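Local coordinates for uncharacterized protein (Legionella pneumophila subsp. pneumophila, PDB 4WRP) that is of unknown function but is probably a Legionella effector, its C-terminal DUF5617 domain, the part in this chain, being all-helical, at residues 17-28 with 39-47. Numbering follows the deposited sequence.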
loop_
_atom_site.group_PDB
_atom_site.type_symbol
_atom_site.label_atom_id
_atom_site.label_comp_id
_atom_site.label_asym_id
_atom_site.label_seq_id
_atom_site.Cartn_x
_atom_site.Cartn_y
_atom_site.Cartn_z
ATOM N N PHE A 17 7.651 5.439 -0.552
ATOM C CA PHE A 17 7.974 4.281 -1.294
ATOM C C PHE A 17 8.767 4.675 -2.504
ATOM O O PHE A 17 9.761 3.985 -2.827
ATOM C CB PHE A 17 6.708 3.526 -1.725
ATOM C CG PHE A 17 6.967 2.399 -2.637
ATOM C CD1 PHE A 17 7.544 1.211 -2.154
ATOM C CD2 PHE A 17 6.602 2.480 -3.974
ATOM C CE1 PHE A 17 7.787 0.154 -3.000
ATOM C CE2 PHE A 17 6.850 1.424 -4.806
ATOM C CZ PHE A 17 7.452 0.271 -4.332
ATOM N N GLN A 18 8.357 5.727 -3.213
ATOM C CA GLN A 18 9.150 6.106 -4.376
ATOM C C GLN A 18 10.544 6.594 -3.988
ATOM O O GLN A 18 11.515 6.371 -4.730
ATOM C CB GLN A 18 8.448 7.120 -5.295
ATOM C CG GLN A 18 8.187 8.476 -4.711
ATOM C CD GLN A 18 9.354 9.409 -4.814
ATOM O OE1 GLN A 18 10.210 9.274 -5.682
ATOM N NE2 GLN A 18 9.419 10.346 -3.890
ATOM N N GLU A 19 10.664 7.237 -2.840
ATOM C CA GLU A 19 11.975 7.690 -2.398
ATOM C C GLU A 19 12.815 6.463 -2.137
ATOM O O GLU A 19 13.937 6.360 -2.618
ATOM C CB GLU A 19 11.924 8.585 -1.154
ATOM C CG GLU A 19 13.342 8.908 -0.645
ATOM C CD GLU A 19 13.418 9.992 0.425
ATOM O OE1 GLU A 19 12.467 10.798 0.552
ATOM O OE2 GLU A 19 14.463 10.063 1.131
ATOM N N ILE A 20 12.261 5.491 -1.439
ATOM C CA ILE A 20 12.996 4.237 -1.213
ATOM C C ILE A 20 13.416 3.535 -2.508
ATOM O O ILE A 20 14.570 3.158 -2.645
ATOM C CB ILE A 20 12.212 3.249 -0.293
ATOM C CG1 ILE A 20 12.132 3.829 1.119
ATOM C CG2 ILE A 20 12.957 1.947 -0.185
ATOM C CD1 ILE A 20 11.005 3.274 1.973
HETATM N N MSE A 21 12.506 3.357 -3.473
HETATM C CA MSE A 21 12.846 2.611 -4.661
HETATM C C MSE A 21 13.858 3.363 -5.529
HETATM O O MSE A 21 14.545 2.728 -6.278
HETATM C CB MSE A 21 11.641 2.304 -5.549
HETATM C CG MSE A 21 10.603 1.438 -4.844
HETATM SE SE MSE A 21 11.409 -0.076 -3.907
HETATM C CE MSE A 21 12.575 -0.898 -5.237
ATOM N N ASN A 22 13.912 4.685 -5.445
ATOM C CA ASN A 22 14.896 5.460 -6.149
ATOM C C ASN A 22 16.252 5.536 -5.426
ATOM O O ASN A 22 17.118 6.246 -5.858
ATOM C CB ASN A 22 14.393 6.895 -6.356
ATOM C CG ASN A 22 13.409 6.994 -7.483
ATOM O OD1 ASN A 22 13.622 6.448 -8.550
ATOM N ND2 ASN A 22 12.322 7.685 -7.244
ATOM N N ASP A 23 16.399 4.851 -4.297
ATOM C CA ASP A 23 17.666 4.798 -3.600
ATOM C C ASP A 23 18.740 4.186 -4.511
ATOM O O ASP A 23 18.551 3.102 -5.077
ATOM C CB ASP A 23 17.539 3.992 -2.299
ATOM C CG ASP A 23 18.746 4.155 -1.375
ATOM O OD1 ASP A 23 19.896 3.947 -1.778
ATOM O OD2 ASP A 23 18.541 4.544 -0.226
ATOM N N PRO A 24 19.890 4.875 -4.631
ATOM C CA PRO A 24 20.968 4.366 -5.455
ATOM C C PRO A 24 21.491 2.986 -4.990
ATOM O O PRO A 24 21.971 2.184 -5.804
ATOM C CB PRO A 24 22.044 5.442 -5.330
ATOM C CG PRO A 24 21.749 6.145 -4.047
ATOM C CD PRO A 24 20.263 6.074 -3.875
ATOM N N ARG A 25 21.336 2.672 -3.711
ATOM C CA ARG A 25 21.758 1.346 -3.218
ATOM C C ARG A 25 21.040 0.163 -3.845
ATOM O O ARG A 25 21.462 -0.965 -3.626
ATOM C CB ARG A 25 21.648 1.271 -1.689
ATOM C CG ARG A 25 22.690 2.155 -1.057
ATOM C CD ARG A 25 22.546 2.312 0.433
ATOM N NE ARG A 25 23.617 3.189 0.892
ATOM C CZ ARG A 25 24.903 2.840 1.005
ATOM N NH1 ARG A 25 25.304 1.601 0.716
ATOM N NH2 ARG A 25 25.803 3.735 1.412
ATOM N N HIS A 26 19.958 0.384 -4.605
ATOM C CA HIS A 26 19.316 -0.745 -5.248
ATOM C C HIS A 26 20.062 -1.202 -6.482
ATOM O O HIS A 26 19.842 -2.328 -6.932
ATOM C CB HIS A 26 17.892 -0.424 -5.650
ATOM C CG HIS A 26 16.964 -0.275 -4.499
ATOM N ND1 HIS A 26 16.596 -1.335 -3.689
ATOM C CD2 HIS A 26 16.318 0.810 -4.021
ATOM C CE1 HIS A 26 15.758 -0.900 -2.768
ATOM N NE2 HIS A 26 15.572 0.397 -2.953
ATOM N N GLN A 27 20.867 -0.318 -7.068
ATOM C CA GLN A 27 21.597 -0.638 -8.304
ATOM C C GLN A 27 20.644 -1.243 -9.348
ATOM O O GLN A 27 20.918 -2.294 -9.916
ATOM C CB GLN A 27 22.761 -1.610 -8.021
ATOM C CG GLN A 27 23.795 -1.131 -7.004
ATOM C CD GLN A 27 24.834 -0.189 -7.588
ATOM O OE1 GLN A 27 25.231 0.794 -6.949
ATOM N NE2 GLN A 27 25.306 -0.497 -8.798
ATOM N N LEU A 28 19.501 -0.590 -9.560
ATOM C CA LEU A 28 18.550 -1.008 -10.578
ATOM C C LEU A 28 18.609 -0.050 -11.746
ATOM O O LEU A 28 18.773 1.142 -11.588
ATOM C CB LEU A 28 17.119 -1.052 -10.050
ATOM C CG LEU A 28 16.801 -2.232 -9.133
ATOM C CD1 LEU A 28 15.451 -1.988 -8.470
ATOM C CD2 LEU A 28 16.858 -3.563 -9.868
ATOM N N HIS A 39 11.542 -8.245 -7.634
ATOM C CA HIS A 39 12.149 -8.721 -6.399
ATOM C C HIS A 39 12.625 -7.620 -5.446
ATOM O O HIS A 39 12.405 -7.720 -4.245
ATOM C CB HIS A 39 13.311 -9.700 -6.636
ATOM C CG HIS A 39 13.656 -10.487 -5.402
ATOM N ND1 HIS A 39 14.823 -10.282 -4.688
ATOM C CD2 HIS A 39 12.947 -11.408 -4.710
ATOM C CE1 HIS A 39 14.835 -11.074 -3.633
ATOM N NE2 HIS A 39 13.711 -11.775 -3.629
ATOM N N ALA A 40 13.250 -6.572 -5.963
ATOM C CA ALA A 40 13.662 -5.448 -5.137
ATOM C C ALA A 40 12.452 -4.768 -4.484
ATOM O O ALA A 40 12.468 -4.460 -3.289
ATOM C CB ALA A 40 14.464 -4.433 -5.984
ATOM N N ILE A 41 11.373 -4.610 -5.259
ATOM C CA ILE A 41 10.153 -4.052 -4.721
ATOM C C ILE A 41 9.589 -4.989 -3.673
ATOM O O ILE A 41 9.148 -4.576 -2.596
ATOM C CB ILE A 41 9.109 -3.849 -5.837
ATOM C CG1 ILE A 41 9.577 -2.721 -6.744
ATOM C CG2 ILE A 41 7.741 -3.511 -5.241
ATOM C CD1 ILE A 41 8.814 -2.623 -8.037
ATOM N N ARG A 42 9.578 -6.262 -3.982
ATOM C CA ARG A 42 9.077 -7.241 -2.985
ATOM C C ARG A 42 9.826 -7.157 -1.653
ATOM O O ARG A 42 9.233 -7.142 -0.547
ATOM C CB ARG A 42 9.188 -8.642 -3.533
ATOM C CG ARG A 42 8.524 -9.655 -2.591
ATOM C CD ARG A 42 9.050 -11.070 -2.735
ATOM N NE ARG A 42 8.313 -11.943 -1.788
ATOM C CZ ARG A 42 8.565 -12.041 -0.478
ATOM N NH1 ARG A 42 9.563 -11.348 0.071
ATOM N NH2 ARG A 42 7.827 -12.855 0.310
ATOM N N THR A 43 11.147 -7.069 -1.752
ATOM C CA THR A 43 11.978 -6.905 -0.560
ATOM C C THR A 43 11.586 -5.716 0.306
ATOM O O THR A 43 11.423 -5.843 1.521
ATOM C CB THR A 43 13.465 -6.839 -0.946
ATOM O OG1 THR A 43 13.757 -8.053 -1.629
ATOM C CG2 THR A 43 14.315 -6.781 0.281
ATOM N N VAL A 44 11.405 -4.573 -0.345
ATOM C CA VAL A 44 11.044 -3.367 0.345
ATOM C C VAL A 44 9.642 -3.458 0.958
ATOM O O VAL A 44 9.408 -2.992 2.078
ATOM C CB VAL A 44 11.149 -2.185 -0.634
ATOM C CG1 VAL A 44 10.492 -0.943 -0.083
ATOM C CG2 VAL A 44 12.634 -1.967 -0.951
ATOM N N LEU A 45 8.698 -4.003 0.216
ATOM C CA LEU A 45 7.343 -4.197 0.767
ATOM C C LEU A 45 7.362 -5.172 1.925
ATOM O O LEU A 45 6.687 -4.968 2.925
ATOM C CB LEU A 45 6.383 -4.699 -0.323
ATOM C CG LEU A 45 6.169 -3.829 -1.536
ATOM C CD1 LEU A 45 5.194 -4.612 -2.444
ATOM C CD2 LEU A 45 5.616 -2.475 -1.179
ATOM N N ASP A 46 8.127 -6.242 1.806
ATOM C CA ASP A 46 8.170 -7.201 2.920
ATOM C C ASP A 46 8.732 -6.535 4.173
ATOM O O ASP A 46 8.198 -6.682 5.237
ATOM C CB ASP A 46 8.982 -8.422 2.516
ATOM C CG ASP A 46 8.796 -9.604 3.493
ATOM O OD1 ASP A 46 7.695 -9.841 4.051
ATOM O OD2 ASP A 46 9.778 -10.313 3.688
ATOM N N ASP A 47 9.796 -5.752 4.015
ATOM C CA ASP A 47 10.384 -5.022 5.129
ATOM C C ASP A 47 9.332 -4.114 5.766
ATOM O O ASP A 47 9.205 -4.061 6.996
ATOM C CB ASP A 47 11.642 -4.257 4.681
ATOM C CG ASP A 47 12.268 -3.466 5.804
ATOM O OD1 ASP A 47 12.535 -4.103 6.852
ATOM O OD2 ASP A 47 12.465 -2.218 5.638
#
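Val44 meets residues 17-28 with both methyls. Its CG1, set anti to the backbone N (chi1 167°), lies 3.8 Å from Ile20 CG2, while CG2 sits 3.7 Å from SE of Met21, a selenomethionine. The Met21 and Val44 side chains run alongside one another, pointing opposite ways; bends at chi2 (-46°) and chi3 (-50°) then bring Met21 CE to 3.8 Å from Ile41 CG1, at about a right angle to that side chain. The same CE lies 3.9 Å above the plane of the His26 ring, offset toward its rim. His26 CE1 approaches Val44 CG2 at 3.8 Å, and NE2 makes a weak hydrogen bond to Ile20 O at the ring edge, linking the 3-10 turn back to helix 6-21; Trp55 stacks on this ring. Phe17 presents its outer rim: CZ has Ile41 CG2 near the ring plane, and CE1 lies 3.9 Å from Leu45 CD2. At the other end, Leu28 CD1 touches Ala40 CB at 3.6 Å. The helical segments 17-21 and 39-47 run closer to antiparallel than to parallel, and Leu97 of helix 90-98 touches both Phe17 and Leu45. The weak His26 bond stays within 17-28, so the contact between the two segments is essentially apolar and probably hydrophobic in origin.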